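Local coordinates for protein phosphatase (Mycoplasma pneumoniae M129, PDB 1T71) that probably hydrolyses phosphoester bonds, perhaps those of 2',3'-cyclic nucleotides, with a two-iron centre in a calcineurin-like metallophosphoesterase fold, at residues A17-I22 against L53-F58; Q34-I39 against F111-A116; N136-L141 against M170-Y175. All blocks are in the same frame, centred on the assembly; numbering follows the deposited sequence.

From the N terminus, helix 15-23 opens interaction 1, and strand 37-41 opens interaction 2 before the chain returns at helix 53-62 to close interaction 1. Interaction 2 closes only at 111-116, after an excursion of 71 residues, so the two contacts cross along the chain. Interaction 3 follows in series, joining 136-141 to 170-175 once both others are complete. Interaction 1 ties two helices beside the loop that carries iron ligands; interaction 2 joins one mixed sheet to the other; interaction 3 pairs two helices that connect neighbouring strands of the second sheet. Interactions 1 and 3 lie on opposite sides of the chain's centre, their own centres about 31 Å apart.

Interaction 1. Residues A17-I22 against L53-F58; sequences AGRNII and LKHYEF
Helix 15-23, after strands 6-10 and 12-13, and helix 53-62, after strand 37-41 of the same mixed sheet as 6-10, are bridged by R19 stacked on H55 and leaning on F58. Over the short segments their axes run nearly parallel, 21° apart, and approach no closer than 11.8 Å, so the gap is spanned by side chains. The guanidinium of R19 lies flat over one face of the H55 imidazole, with the centres 3.5 Å apart and the planes within 9°. R19 CZ sits 3.3 Å from H55 NE2, while R19 NH2 comes within 3.2 Å of H55 CE1. The arginine gets there by a bend at chi3 (-79°), which turns the flat group onto the histidine while its aliphatic part runs across the neighbouring ring: R19 CD is 4.1 Å from the centroid of F58, a CH-pi contact over the face, and R19 CG touches F58 CE2 at 3.5 Å.

In this metallophosphoesterase fold the chain between strand 37-41 and helix 53-62 carries the iron ligands E43 and N44, and the two residues after them hold this stack in place. R19 NH2 is hydrogen-bonded to the carbonyl of T45, and H55 ND1 to the hydroxyl of T46. The R19 side chain is about 13 Å from a bound iron, so the pair does not touch the metal. Arginine suits the place because one residue supplies a greasy shaft, a flat cationic end and a donor; histidine offers the guanidinium a flat face while its ND1 edge still reaches T46; phenylalanine gives the shaft a broad apolar face. At the margin N20 ND2 only grazes F58, 4.5 Å from its CZ.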
ATOM      1  N   ALA A  17       6.626   5.998 -13.184  1.00 22.80           N
ATOM      2  CA  ALA A  17       7.872   5.708 -12.491  1.00 22.43           C
ATOM      3  C   ALA A  17       7.714   4.510 -11.557  1.00 22.28           C
ATOM      4  O   ALA A  17       8.589   3.649 -11.489  1.00 22.18           O
ATOM      5  CB  ALA A  17       8.332   6.922 -11.708  1.00 19.11           C
ATOM      6  N   GLY A  18       6.602   4.455 -10.838  1.00 24.22           N
ATOM      7  CA  GLY A  18       6.395   3.345  -9.931  1.00 25.00           C
ATOM      8  C   GLY A  18       6.198   2.063 -10.715  1.00 25.98           C
ATOM      9  O   GLY A  18       6.766   1.022 -10.386  1.00 24.12           O
ATOM     10  N   ARG A  19       5.390   2.148 -11.763  1.00 27.38           N
ATOM     11  CA  ARG A  19       5.104   0.994 -12.606  1.00 29.76           C
ATOM     12  C   ARG A  19       6.386   0.403 -13.173  1.00 28.34           C
ATOM     13  O   ARG A  19       6.598  -0.806 -13.112  1.00 26.77           O
ATOM     14  CB  ARG A  19       4.160   1.397 -13.747  1.00 30.39           C
ATOM     15  CG  ARG A  19       2.797   0.724 -13.675  1.00 34.72           C
ATOM     16  CD  ARG A  19       1.871   1.187 -14.795  1.00 36.05           C
ATOM     17  NE  ARG A  19       1.301   2.492 -14.490  1.00 40.67           N
ATOM     18  CZ  ARG A  19       1.515   3.595 -15.193  1.00 37.76           C
ATOM     19  NH1 ARG A  19       2.292   3.568 -16.263  1.00 36.55           N
ATOM     20  NH2 ARG A  19       0.950   4.731 -14.812  1.00 37.96           N
ATOM     21  N   ASN A  20       7.246   1.263 -13.709  1.00 27.10           N
ATOM     22  CA  ASN A  20       8.501   0.818 -14.302  1.00 28.12           C
ATOM     23  C   ASN A  20       9.529   0.216 -13.356  1.00 27.83           C
ATOM     24  O   ASN A  20      10.158  -0.791 -13.685  1.00 27.32           O
ATOM     25  CB  ASN A  20       9.138   1.966 -15.085  1.00 38.15           C
ATOM     26  CG  ASN A  20       8.423   2.234 -16.392  1.00 41.60           C
ATOM     27  OD1 ASN A  20       8.533   3.318 -16.964  1.00 44.45           O
ATOM     28  ND2 ASN A  20       7.687   1.235 -16.879  1.00 40.83           N
ATOM     29  N   ILE A  21       9.720   0.809 -12.182  1.00 27.44           N
ATOM     30  CA  ILE A  21      10.715   0.249 -11.283  1.00 27.18           C
ATOM     31  C   ILE A  21      10.254  -1.105 -10.737  1.00 27.03           C
ATOM     32  O   ILE A  21      11.077  -1.937 -10.363  1.00 26.31           O
ATOM     33  CB  ILE A  21      11.056   1.222 -10.124  1.00 25.34           C
ATOM     34  CG1 ILE A  21      12.284   0.704  -9.369  1.00 25.08           C
ATOM     35  CG2 ILE A  21       9.858   1.384  -9.187  1.00 24.04           C
ATOM     36  CD1 ILE A  21      12.858   1.699  -8.371  1.00 24.63           C
ATOM     37  N   ILE A  22       8.942  -1.330 -10.708  1.00 24.15           N
ATOM     38  CA  ILE A  22       8.419  -2.602 -10.224  1.00 26.86           C
ATOM     39  C   ILE A  22       8.590  -3.675 -11.303  1.00 28.40           C
ATOM     40  O   ILE A  22       8.942  -4.820 -11.011  1.00 29.09           O
ATOM     41  CB  ILE A  22       6.923  -2.497  -9.842  1.00 27.35           C
ATOM     42  CG1 ILE A  22       6.777  -1.711  -8.536  1.00 28.20           C
ATOM     43  CG2 ILE A  22       6.315  -3.893  -9.712  1.00 27.56           C
ATOM     44  CD1 ILE A  22       5.357  -1.596  -8.040  1.00 27.15           C
ATOM     45  N   LEU A  53      -7.859  -0.225 -16.063  1.00 26.70           N
ATOM     46  CA  LEU A  53      -7.863  -1.658 -16.364  1.00 27.12           C
ATOM     47  C   LEU A  53      -6.520  -1.983 -16.996  1.00 26.94           C
ATOM     48  O   LEU A  53      -5.893  -2.993 -16.681  1.00 26.94           O
ATOM     49  CB  LEU A  53      -8.972  -1.997 -17.363  1.00 33.08           C
ATOM     50  CG  LEU A  53      -9.569  -3.412 -17.384  1.00 35.46           C
ATOM     51  CD1 LEU A  53      -9.802  -3.801 -18.836  1.00 36.87           C
ATOM     52  CD2 LEU A  53      -8.666  -4.424 -16.700  1.00 34.67           C
ATOM     53  N   LYS A  54      -6.094  -1.112 -17.904  1.00 26.51           N
ATOM     54  CA  LYS A  54      -4.825  -1.276 -18.592  1.00 28.00           C
ATOM     55  C   LYS A  54      -3.711  -1.451 -17.565  1.00 26.77           C
ATOM     56  O   LYS A  54      -2.925  -2.391 -17.643  1.00 26.12           O
ATOM     57  CB  LYS A  54      -4.538  -0.043 -19.459  1.00 45.07           C
ATOM     58  CG  LYS A  54      -3.276  -0.148 -20.313  1.00 48.69           C
ATOM     59  CD  LYS A  54      -2.933   1.178 -21.000  1.00 52.64           C
ATOM     60  CE  LYS A  54      -2.638   2.269 -19.959  1.00 58.49           C
ATOM     61  NZ  LYS A  54      -2.243   3.589 -20.552  1.00 61.07           N
ATOM     62  N   HIS A  55      -3.655  -0.555 -16.587  1.00 25.96           N
ATOM     63  CA  HIS A  55      -2.614  -0.631 -15.575  1.00 25.69           C
ATOM     64  C   HIS A  55      -2.778  -1.799 -14.612  1.00 26.57           C
ATOM     65  O   HIS A  55      -1.788  -2.316 -14.082  1.00 25.92           O
ATOM     66  CB  HIS A  55      -2.526   0.707 -14.847  1.00 25.19           C
ATOM     67  CG  HIS A  55      -1.996   1.808 -15.714  1.00 24.54           C
ATOM     68  ND1 HIS A  55      -2.240   3.141 -15.472  1.00 25.38           N
ATOM     69  CD2 HIS A  55      -1.237   1.763 -16.836  1.00 25.04           C
ATOM     70  CE1 HIS A  55      -1.658   3.871 -16.407  1.00 24.97           C
ATOM     71  NE2 HIS A  55      -1.042   3.059 -17.245  1.00 26.47           N
ATOM     72  N   TYR A  56      -4.016  -2.233 -14.399  1.00 25.25           N
ATOM     73  CA  TYR A  56      -4.253  -3.365 -13.520  1.00 26.09           C
ATOM     74  C   TYR A  56      -3.640  -4.604 -14.165  1.00 27.71           C
ATOM     75  O   TYR A  56      -2.999  -5.414 -13.494  1.00 28.38           O
ATOM     76  CB  TYR A  56      -5.750  -3.578 -13.294  1.00 29.65           C
ATOM     77  CG  TYR A  56      -6.091  -4.973 -12.811  1.00 31.20           C
ATOM     78  CD1 TYR A  56      -6.326  -6.013 -13.719  1.00 31.64           C
ATOM     79  CD2 TYR A  56      -6.129  -5.272 -11.451  1.00 30.23           C
ATOM     80  CE1 TYR A  56      -6.589  -7.314 -13.280  1.00 29.57           C
ATOM     81  CE2 TYR A  56      -6.386  -6.568 -11.004  1.00 31.13           C
ATOM     82  CZ  TYR A  56      -6.612  -7.582 -11.922  1.00 29.91           C
ATOM     83  OH  TYR A  56      -6.840  -8.861 -11.471  1.00 31.42           O
ATOM     84  N   GLU A  57      -3.826  -4.753 -15.472  1.00 27.22           N
ATOM     85  CA  GLU A  57      -3.257  -5.911 -16.153  1.00 28.29           C
ATOM     86  C   GLU A  57      -1.734  -5.795 -16.198  1.00 27.07           C
ATOM     87  O   GLU A  57      -1.029  -6.795 -16.076  1.00 27.24           O
ATOM     88  CB  GLU A  57      -3.853  -6.063 -17.560  1.00 37.73           C
ATOM     89  CG  GLU A  57      -5.329  -6.507 -17.555  1.00 41.59           C
ATOM     90  CD  GLU A  57      -5.571  -7.845 -16.829  1.00 45.79           C
ATOM     91  OE1 GLU A  57      -6.754  -8.235 -16.670  1.00 47.25           O
ATOM     92  OE2 GLU A  57      -4.591  -8.517 -16.427  1.00 46.97           O
ATOM     93  N   PHE A  58      -1.225  -4.576 -16.352  1.00 30.71           N
ATOM     94  CA  PHE A  58       0.222  -4.367 -16.366  1.00 30.87           C
ATOM     95  C   PHE A  58       0.831  -4.900 -15.061  1.00 31.78           C
ATOM     96  O   PHE A  58       1.789  -5.679 -15.080  1.00 31.73           O
ATOM     97  CB  PHE A  58       0.550  -2.879 -16.498  1.00 30.02           C
ATOM     98  CG  PHE A  58       2.021  -2.571 -16.378  1.00 31.97           C
ATOM     99  CD1 PHE A  58       2.800  -2.376 -17.513  1.00 32.78           C
ATOM    100  CD2 PHE A  58       2.633  -2.506 -15.126  1.00 30.92           C
ATOM    101  CE1 PHE A  58       4.166  -2.119 -17.404  1.00 33.11           C
ATOM    102  CE2 PHE A  58       3.994  -2.253 -15.008  1.00 31.15           C
ATOM    103  CZ  PHE A  58       4.763  -2.059 -16.147  1.00 31.96           C
TER

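Interaction 2. Residues Q34-I39 against F111-A116; sequences QADLVI and FEFNKA
L37 reaches from strand 37-41 toward F111 and F113 on the hairpin 108-112/117-124, joining the two mixed sheets of this alpha/beta sandwich. On the packed side L37 is buried and touches both rings. L37 CD1 meets the rim of the F111 ring near its plane, 4.0 Å from F111 CE2, and also lies over one face of F113. Its sister methyl, L37 CD2, is 4.2 Å from F113 CE2. A branched leucine suits this spot because one methyl meets both rings and the other adds a second touch on F113. F111 also stacks on Y66 of strand 66-68.

Toward solvent the contact thins out. The hairpin turns through N114 and K115, exposed and poorly ordered, although F113 N is hydrogen-bonded to A116 O at 2.8 Å across the bend. With its CG anti to the backbone N (chi1 -179°), F113 carries its ring out toward L37 and D36. D36 stands where strand 37-41 is about to begin, and its carboxylate serves a different partner: OD2 accepts a hydrogen bond from the backbone N of K6. The carboxylate plane is tilted 45° to the F113 ring, and it is the methylene that makes the approach, with D36 CB 3.7 Å from F113 CZ.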
ATOM      1  N   GLN A  34      12.838 -15.725  -2.523  1.00 35.09           N
ATOM      2  CA  GLN A  34      12.104 -16.963  -2.745  1.00 35.58           C
ATOM      3  C   GLN A  34      10.668 -16.701  -2.340  1.00 35.25           C
ATOM      4  O   GLN A  34      10.019 -17.548  -1.734  1.00 36.29           O
ATOM      5  CB  GLN A  34      12.672 -18.104  -1.899  1.00 45.76           C
ATOM      6  CG  GLN A  34      13.907 -18.770  -2.481  1.00 49.28           C
ATOM      7  CD  GLN A  34      13.687 -19.277  -3.902  1.00 51.62           C
ATOM      8  OE1 GLN A  34      13.775 -18.517  -4.872  1.00 53.33           O
ATOM      9  NE2 GLN A  34      13.384 -20.565  -4.030  1.00 53.38           N
ATOM     10  N   ALA A  35      10.178 -15.513  -2.671  1.00 35.09           N
ATOM     11  CA  ALA A  35       8.818 -15.129  -2.326  1.00 34.47           C
ATOM     12  C   ALA A  35       7.810 -16.038  -2.996  1.00 34.49           C
ATOM     13  O   ALA A  35       8.024 -16.502  -4.114  1.00 35.65           O
ATOM     14  CB  ALA A  35       8.561 -13.684  -2.734  1.00 33.80           C
ATOM     15  N   ASP A  36       6.709 -16.290  -2.299  1.00 36.16           N
ATOM     16  CA  ASP A  36       5.637 -17.126  -2.814  1.00 34.61           C
ATOM     17  C   ASP A  36       4.524 -16.234  -3.340  1.00 35.30           C
ATOM     18  O   ASP A  36       3.837 -16.583  -4.299  1.00 35.42           O
ATOM     19  CB  ASP A  36       5.069 -18.008  -1.698  1.00 38.16           C
ATOM     20  CG  ASP A  36       6.069 -19.028  -1.191  1.00 39.30           C
ATOM     21  OD1 ASP A  36       6.506 -19.886  -1.993  1.00 37.67           O
ATOM     22  OD2 ASP A  36       6.415 -18.972   0.008  1.00 37.32           O
ATOM     23  N   LEU A  37       4.358 -15.074  -2.708  1.00 34.94           N
ATOM     24  CA  LEU A  37       3.298 -14.147  -3.074  1.00 33.16           C
ATOM     25  C   LEU A  37       3.738 -12.687  -3.040  1.00 33.33           C
ATOM     26  O   LEU A  37       4.574 -12.297  -2.223  1.00 32.56           O
ATOM     27  CB  LEU A  37       2.119 -14.344  -2.123  1.00 32.07           C
ATOM     28  CG  LEU A  37       1.448 -15.718  -2.165  1.00 33.94           C
ATOM     29  CD1 LEU A  37       0.569 -15.904  -0.942  1.00 33.36           C
ATOM     30  CD2 LEU A  37       0.640 -15.848  -3.448  1.00 33.42           C
ATOM     31  N   VAL A  38       3.156 -11.884  -3.929  1.00 28.95           N
ATOM     32  CA  VAL A  38       3.464 -10.463  -4.018  1.00 26.53           C
ATOM     33  C   VAL A  38       2.173  -9.656  -3.887  1.00 26.48           C
ATOM     34  O   VAL A  38       1.213  -9.866  -4.631  1.00 25.45           O
ATOM     35  CB  VAL A  38       4.140 -10.112  -5.373  1.00 28.34           C
ATOM     36  CG1 VAL A  38       4.367  -8.600  -5.476  1.00 25.25           C
ATOM     37  CG2 VAL A  38       5.456 -10.855  -5.504  1.00 26.94           C
ATOM     38  N   ILE A  39       2.155  -8.739  -2.926  1.00 27.50           N
ATOM     39  CA  ILE A  39       0.996  -7.894  -2.675  1.00 26.91           C
ATOM     40  C   ILE A  39       1.447  -6.441  -2.794  1.00 27.57           C
ATOM     41  O   ILE A  39       2.549  -6.090  -2.357  1.00 27.35           O
ATOM     42  CB  ILE A  39       0.451  -8.124  -1.248  1.00 26.63           C
ATOM     43  CG1 ILE A  39       0.288  -9.625  -0.990  1.00 26.37           C
ATOM     44  CG2 ILE A  39      -0.885  -7.400  -1.066  1.00 24.48           C
ATOM     45  CD1 ILE A  39      -0.086  -9.967   0.434  1.00 26.67           C
ATOM     46  N   PHE A 111      -8.257 -16.551   0.642  1.00 41.75           N
ATOM     47  CA  PHE A 111      -7.862 -17.559  -0.317  1.00 43.13           C
ATOM     48  C   PHE A 111      -6.969 -18.509   0.457  1.00 45.75           C
ATOM     49  O   PHE A 111      -6.464 -18.160   1.529  1.00 45.34           O
ATOM     50  CB  PHE A 111      -7.104 -16.943  -1.496  1.00 36.89           C
ATOM     51  CG  PHE A 111      -5.814 -16.278  -1.118  1.00 35.73           C
ATOM     52  CD1 PHE A 111      -5.809 -15.042  -0.483  1.00 35.35           C
ATOM     53  CD2 PHE A 111      -4.596 -16.880  -1.420  1.00 36.61           C
ATOM     54  CE1 PHE A 111      -4.606 -14.412  -0.161  1.00 35.57           C
ATOM     55  CE2 PHE A 111      -3.388 -16.259  -1.101  1.00 36.29           C
ATOM     56  CZ  PHE A 111      -3.394 -15.024  -0.470  1.00 35.65           C
ATOM     57  N   GLU A 112      -6.784 -19.717  -0.056  1.00 45.19           N
ATOM     58  CA  GLU A 112      -5.938 -20.657   0.647  1.00 47.97           C
ATOM     59  C   GLU A 112      -4.688 -20.885  -0.169  1.00 47.83           C
ATOM     60  O   GLU A 112      -4.737 -20.926  -1.398  1.00 47.80           O
ATOM     61  CB  GLU A 112      -6.674 -21.977   0.903  1.00 97.78           C
ATOM     62  CG  GLU A 112      -6.698 -22.945  -0.269  1.00102.94           C
ATOM     63  CD  GLU A 112      -7.507 -24.194   0.037  1.00105.52           C
ATOM     64  OE1 GLU A 112      -8.750 -24.092   0.149  1.00106.71           O
ATOM     65  OE2 GLU A 112      -6.898 -25.279   0.178  1.00107.36           O
ATOM     66  N   PHE A 113      -3.564 -20.994   0.526  1.00 38.81           N
ATOM     67  CA  PHE A 113      -2.282 -21.219  -0.112  1.00 38.78           C
ATOM     68  C   PHE A 113      -1.497 -22.216   0.727  1.00 40.84           C
ATOM     69  O   PHE A 113      -1.013 -21.896   1.813  1.00 39.99           O
ATOM     70  CB  PHE A 113      -1.514 -19.899  -0.237  1.00 41.45           C
ATOM     71  CG  PHE A 113      -0.181 -20.033  -0.919  1.00 40.31           C
ATOM     72  CD1 PHE A 113       0.948 -20.422  -0.203  1.00 39.22           C
ATOM     73  CD2 PHE A 113      -0.057 -19.791  -2.283  1.00 39.78           C
ATOM     74  CE1 PHE A 113       2.180 -20.570  -0.838  1.00 38.21           C
ATOM     75  CE2 PHE A 113       1.174 -19.938  -2.928  1.00 39.68           C
ATOM     76  CZ  PHE A 113       2.294 -20.328  -2.203  1.00 38.44           C
ATOM     77  N   ASN A 114      -1.398 -23.437   0.211  1.00 72.20           N
ATOM     78  CA  ASN A 114      -0.683 -24.520   0.876  1.00 73.74           C
ATOM     79  C   ASN A 114      -1.012 -24.727   2.351  1.00 73.07           C
ATOM     80  O   ASN A 114      -0.210 -24.415   3.237  1.00 73.21           O
ATOM     81  CB  ASN A 114       0.828 -24.339   0.701  1.00 95.77           C
ATOM     82  CG  ASN A 114       1.347 -25.008  -0.561  1.00 99.09           C
ATOM     83  OD1 ASN A 114       1.339 -26.242  -0.675  1.00 99.32           O
ATOM     84  ND2 ASN A 114       1.790 -24.199  -1.524  1.00 99.42           N
ATOM     85  N   LYS A 115      -2.204 -25.257   2.602  1.00 74.01           N
ATOM     86  CA  LYS A 115      -2.645 -25.557   3.955  1.00 73.60           C
ATOM     87  C   LYS A 115      -2.800 -24.309   4.812  1.00 72.15           C
ATOM     88  O   LYS A 115      -2.590 -24.354   6.024  1.00 73.04           O
ATOM     89  CB  LYS A 115      -1.644 -26.510   4.618  1.00 83.41           C
ATOM     90  CG  LYS A 115      -1.286 -27.721   3.764  1.00 86.12           C
ATOM     91  CD  LYS A 115      -0.129 -28.508   4.368  1.00 87.58           C
ATOM     92  CE  LYS A 115       0.296 -29.649   3.456  1.00 88.07           C
ATOM     93  NZ  LYS A 115       0.712 -29.153   2.112  1.00 88.73           N
ATOM     94  N   ALA A 116      -3.171 -23.197   4.188  1.00 42.59           N
ATOM     95  CA  ALA A 116      -3.339 -21.962   4.933  1.00 40.48           C
ATOM     96  C   ALA A 116      -4.449 -21.077   4.382  1.00 38.81           C
ATOM     97  O   ALA A 116      -4.473 -20.762   3.194  1.00 37.18           O
ATOM     98  CB  ALA A 116      -2.027 -21.194   4.957  1.00 41.70           C
TER

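Interaction 3. Residues N136-L141 against M170-Y175; sequences NPFKVL and MAFDGY
The ring of F172 is the main bump between helices 137-145 and 162-172, and L141 and F138 frame the hollow that receives it. These helices belong to successive beta-alpha-beta crossovers, each linking neighbouring parallel strands of the second sheet: 117-124 to 152-158, then 152-158 to 178-182. Over one face of the phenylalanine lies a leucine methyl. L141 CD1 is 3.5 Å from the F172 ring centroid, 26° off the ring normal, in a CH-pi contact displaced toward the rim; the modelled approach is closer than van der Waals contact allows, so its exact distance is doubtful. With CG anti to the backbone N (chi1 -169°), L141 extends past the ring, the two side chains sliding by each other in opposite directions.

The rim of the F172 ring meets backbone. F138 O comes to that edge near the ring plane, 3.2 Å from F172 CZ, so the polarised C-H rim of the aromatic faces a carbonyl oxygen. F138 contributes its own ring more obliquely, with CD1 3.9 Å from F172 CE1. Beside it the A171 methyl abuts the edge of the F138 ring, its CB 4.1 Å from F138 CE1. The small side chain suits a place where the end of helix 162-172 comes near F138, the CA atoms of F138 and A171 being 8.0 Å apart.

F168, further back on helix 162-172, adds another aromatic, meeting F138 edge-to-face and F172 with planes at about 45°. On the sheet side, L141 packs on L123 of strand 117-124 and H153 of strand 152-158, while P137 rests on F157, so helix 137-145 packs against those two strands with helix 162-172 alongside.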
ATOM      1  N   ASN A 136     -15.729   3.416  11.628  1.00 30.25           N
ATOM      2  CA  ASN A 136     -14.523   3.263  12.446  1.00 29.80           C
ATOM      3  C   ASN A 136     -13.689   2.021  12.099  1.00 30.10           C
ATOM      4  O   ASN A 136     -14.179   0.899  12.183  1.00 29.66           O
ATOM      5  CB  ASN A 136     -14.902   3.221  13.926  1.00 27.06           C
ATOM      6  CG  ASN A 136     -13.714   3.471  14.834  1.00 29.17           C
ATOM      7  OD1 ASN A 136     -13.508   4.590  15.313  1.00 31.48           O
ATOM      8  ND2 ASN A 136     -12.912   2.441  15.057  1.00 26.62           N
ATOM      9  N   PRO A 137     -12.402   2.215  11.739  1.00 28.67           N
ATOM     10  CA  PRO A 137     -11.469   1.141  11.373  1.00 27.69           C
ATOM     11  C   PRO A 137     -11.265   0.144  12.513  1.00 26.52           C
ATOM     12  O   PRO A 137     -11.237  -1.068  12.299  1.00 26.27           O
ATOM     13  CB  PRO A 137     -10.167   1.884  11.059  1.00 31.91           C
ATOM     14  CG  PRO A 137     -10.575   3.322  10.916  1.00 33.48           C
ATOM     15  CD  PRO A 137     -11.681   3.487  11.890  1.00 30.08           C
ATOM     16  N   PHE A 138     -11.099   0.673  13.721  1.00 23.66           N
ATOM     17  CA  PHE A 138     -10.889  -0.154  14.907  1.00 25.30           C
ATOM     18  C   PHE A 138     -12.076  -1.086  15.123  1.00 25.94           C
ATOM     19  O   PHE A 138     -11.913  -2.298  15.275  1.00 26.50           O
ATOM     20  CB  PHE A 138     -10.701   0.734  16.145  1.00 24.71           C
ATOM     21  CG  PHE A 138      -9.399   1.491  16.161  1.00 24.95           C
ATOM     22  CD1 PHE A 138      -8.304   1.002  16.867  1.00 24.47           C
ATOM     23  CD2 PHE A 138      -9.260   2.680  15.453  1.00 25.64           C
ATOM     24  CE1 PHE A 138      -7.089   1.685  16.863  1.00 24.25           C
ATOM     25  CE2 PHE A 138      -8.043   3.372  15.443  1.00 24.64           C
ATOM     26  CZ  PHE A 138      -6.956   2.872  16.150  1.00 22.65           C
ATOM     27  N   LYS A 139     -13.276  -0.519  15.132  1.00 27.93           N
ATOM     28  CA  LYS A 139     -14.476  -1.319  15.334  1.00 29.43           C
ATOM     29  C   LYS A 139     -14.684  -2.317  14.198  1.00 27.78           C
ATOM     30  O   LYS A 139     -14.946  -3.491  14.442  1.00 27.52           O
ATOM     31  CB  LYS A 139     -15.698  -0.406  15.478  1.00 37.08           C
ATOM     32  CG  LYS A 139     -15.552   0.578  16.627  1.00 41.81           C
ATOM     33  CD  LYS A 139     -16.826   1.348  16.904  1.00 44.31           C
ATOM     34  CE  LYS A 139     -16.616   2.289  18.077  1.00 46.60           C
ATOM     35  NZ  LYS A 139     -17.854   3.027  18.440  1.00 50.47           N
ATOM     36  N   VAL A 140     -14.550  -1.856  12.959  1.00 23.97           N
ATOM     37  CA  VAL A 140     -14.732  -2.736  11.804  1.00 23.82           C
ATOM     38  C   VAL A 140     -13.816  -3.953  11.817  1.00 23.93           C
ATOM     39  O   VAL A 140     -14.272  -5.077  11.630  1.00 24.85           O
ATOM     40  CB  VAL A 140     -14.505  -1.979  10.472  1.00 24.23           C
ATOM     41  CG1 VAL A 140     -14.463  -2.971   9.304  1.00 21.63           C
ATOM     42  CG2 VAL A 140     -15.624  -0.972  10.255  1.00 23.72           C
ATOM     43  N   LEU A 141     -12.523  -3.731  12.029  1.00 27.23           N
ATOM     44  CA  LEU A 141     -11.570  -4.832  12.028  1.00 28.09           C
ATOM     45  C   LEU A 141     -11.798  -5.769  13.208  1.00 29.92           C
ATOM     46  O   LEU A 141     -11.612  -6.977  13.085  1.00 27.33           O
ATOM     47  CB  LEU A 141     -10.135  -4.292  12.034  1.00 25.45           C
ATOM     48  CG  LEU A 141      -8.991  -5.282  11.771  1.00 26.84           C
ATOM     49  CD1 LEU A 141      -8.609  -5.976  13.044  1.00 30.58           C
ATOM     50  CD2 LEU A 141      -9.391  -6.300  10.712  1.00 26.68           C
ATOM     51  N   MET A 170      -1.137  -1.079  18.581  1.00 27.65           N
ATOM     52  CA  MET A 170      -1.298  -1.461  19.971  1.00 28.83           C
ATOM     53  C   MET A 170      -2.593  -2.227  20.212  1.00 27.84           C
ATOM     54  O   MET A 170      -2.650  -3.127  21.054  1.00 26.91           O
ATOM     55  CB  MET A 170      -1.249  -0.215  20.854  1.00 30.01           C
ATOM     56  CG  MET A 170      -0.455  -0.423  22.122  1.00 35.52           C
ATOM     57  SD  MET A 170       1.332  -0.312  21.899  1.00 32.95           S
ATOM     58  CE  MET A 170       1.696  -1.655  20.776  1.00 33.37           C
ATOM     59  N   ALA A 171      -3.629  -1.876  19.459  1.00 22.28           N
ATOM     60  CA  ALA A 171      -4.920  -2.522  19.601  1.00 22.14           C
ATOM     61  C   ALA A 171      -4.992  -3.944  19.041  1.00 22.88           C
ATOM     62  O   ALA A 171      -5.562  -4.829  19.677  1.00 23.51           O
ATOM     63  CB  ALA A 171      -5.996  -1.667  18.946  1.00 28.31           C
ATOM     64  N   PHE A 172      -4.419  -4.169  17.862  1.00 25.29           N
ATOM     65  CA  PHE A 172      -4.501  -5.490  17.230  1.00 26.98           C
ATOM     66  C   PHE A 172      -3.211  -6.303  17.120  1.00 26.86           C
ATOM     67  O   PHE A 172      -3.190  -7.323  16.438  1.00 26.41           O
ATOM     68  CB  PHE A 172      -5.094  -5.345  15.821  1.00 26.12           C
ATOM     69  CG  PHE A 172      -6.426  -4.655  15.789  1.00 26.29           C
ATOM     70  CD1 PHE A 172      -6.513  -3.291  15.522  1.00 26.43           C
ATOM     71  CD2 PHE A 172      -7.597  -5.368  16.038  1.00 26.18           C
ATOM     72  CE1 PHE A 172      -7.748  -2.645  15.500  1.00 26.21           C
ATOM     73  CE2 PHE A 172      -8.839  -4.735  16.019  1.00 25.00           C
ATOM     74  CZ  PHE A 172      -8.915  -3.370  15.749  1.00 26.68           C
ATOM     75  N   ASP A 173      -2.152  -5.877  17.798  1.00 35.34           N
ATOM     76  CA  ASP A 173      -0.871  -6.562  17.702  1.00 38.53           C
ATOM     77  C   ASP A 173      -0.860  -8.080  17.514  1.00 41.69           C
ATOM     78  O   ASP A 173      -0.367  -8.568  16.503  1.00 47.31           O
ATOM     79  CB  ASP A 173       0.029  -6.205  18.887  1.00 29.83           C
ATOM     80  CG  ASP A 173       1.445  -6.757  18.723  1.00 27.95           C
ATOM     81  OD1 ASP A 173       2.307  -6.484  19.578  1.00 27.74           O
ATOM     82  OD2 ASP A 173       1.699  -7.466  17.728  1.00 25.93           O
ATOM     83  N   GLY A 174      -1.383  -8.851  18.449  1.00 32.52           N
ATOM     84  CA  GLY A 174      -1.312 -10.289  18.233  1.00 34.76           C
ATOM     85  C   GLY A 174      -2.502 -10.944  17.556  1.00 33.56           C
ATOM     86  O   GLY A 174      -2.450 -12.122  17.219  1.00 34.24           O
ATOM     87  N   TYR A 175      -3.567 -10.180  17.343  1.00 33.37           N
ATOM     88  CA  TYR A 175      -4.785 -10.698  16.732  1.00 32.19           C
ATOM     89  C   TYR A 175      -4.741 -10.804  15.217  1.00 32.20           C
ATOM     90  O   TYR A 175      -5.689 -11.289  14.597  1.00 32.76           O
ATOM     91  CB  TYR A 175      -5.965  -9.828  17.159  1.00 33.16           C
ATOM     92  CG  TYR A 175      -6.256  -9.931  18.633  1.00 34.20           C
ATOM     93  CD1 TYR A 175      -7.260 -10.771  19.102  1.00 34.48           C
ATOM     94  CD2 TYR A 175      -5.499  -9.220  19.566  1.00 34.69           C
ATOM     95  CE1 TYR A 175      -7.511 -10.907  20.466  1.00 35.21           C
ATOM     96  CE2 TYR A 175      -5.738  -9.350  20.930  1.00 35.73           C
ATOM     97  CZ  TYR A 175      -6.746 -10.197  21.371  1.00 36.33           C
ATOM     98  OH  TYR A 175      -6.983 -10.348  22.717  1.00 38.88           O
TER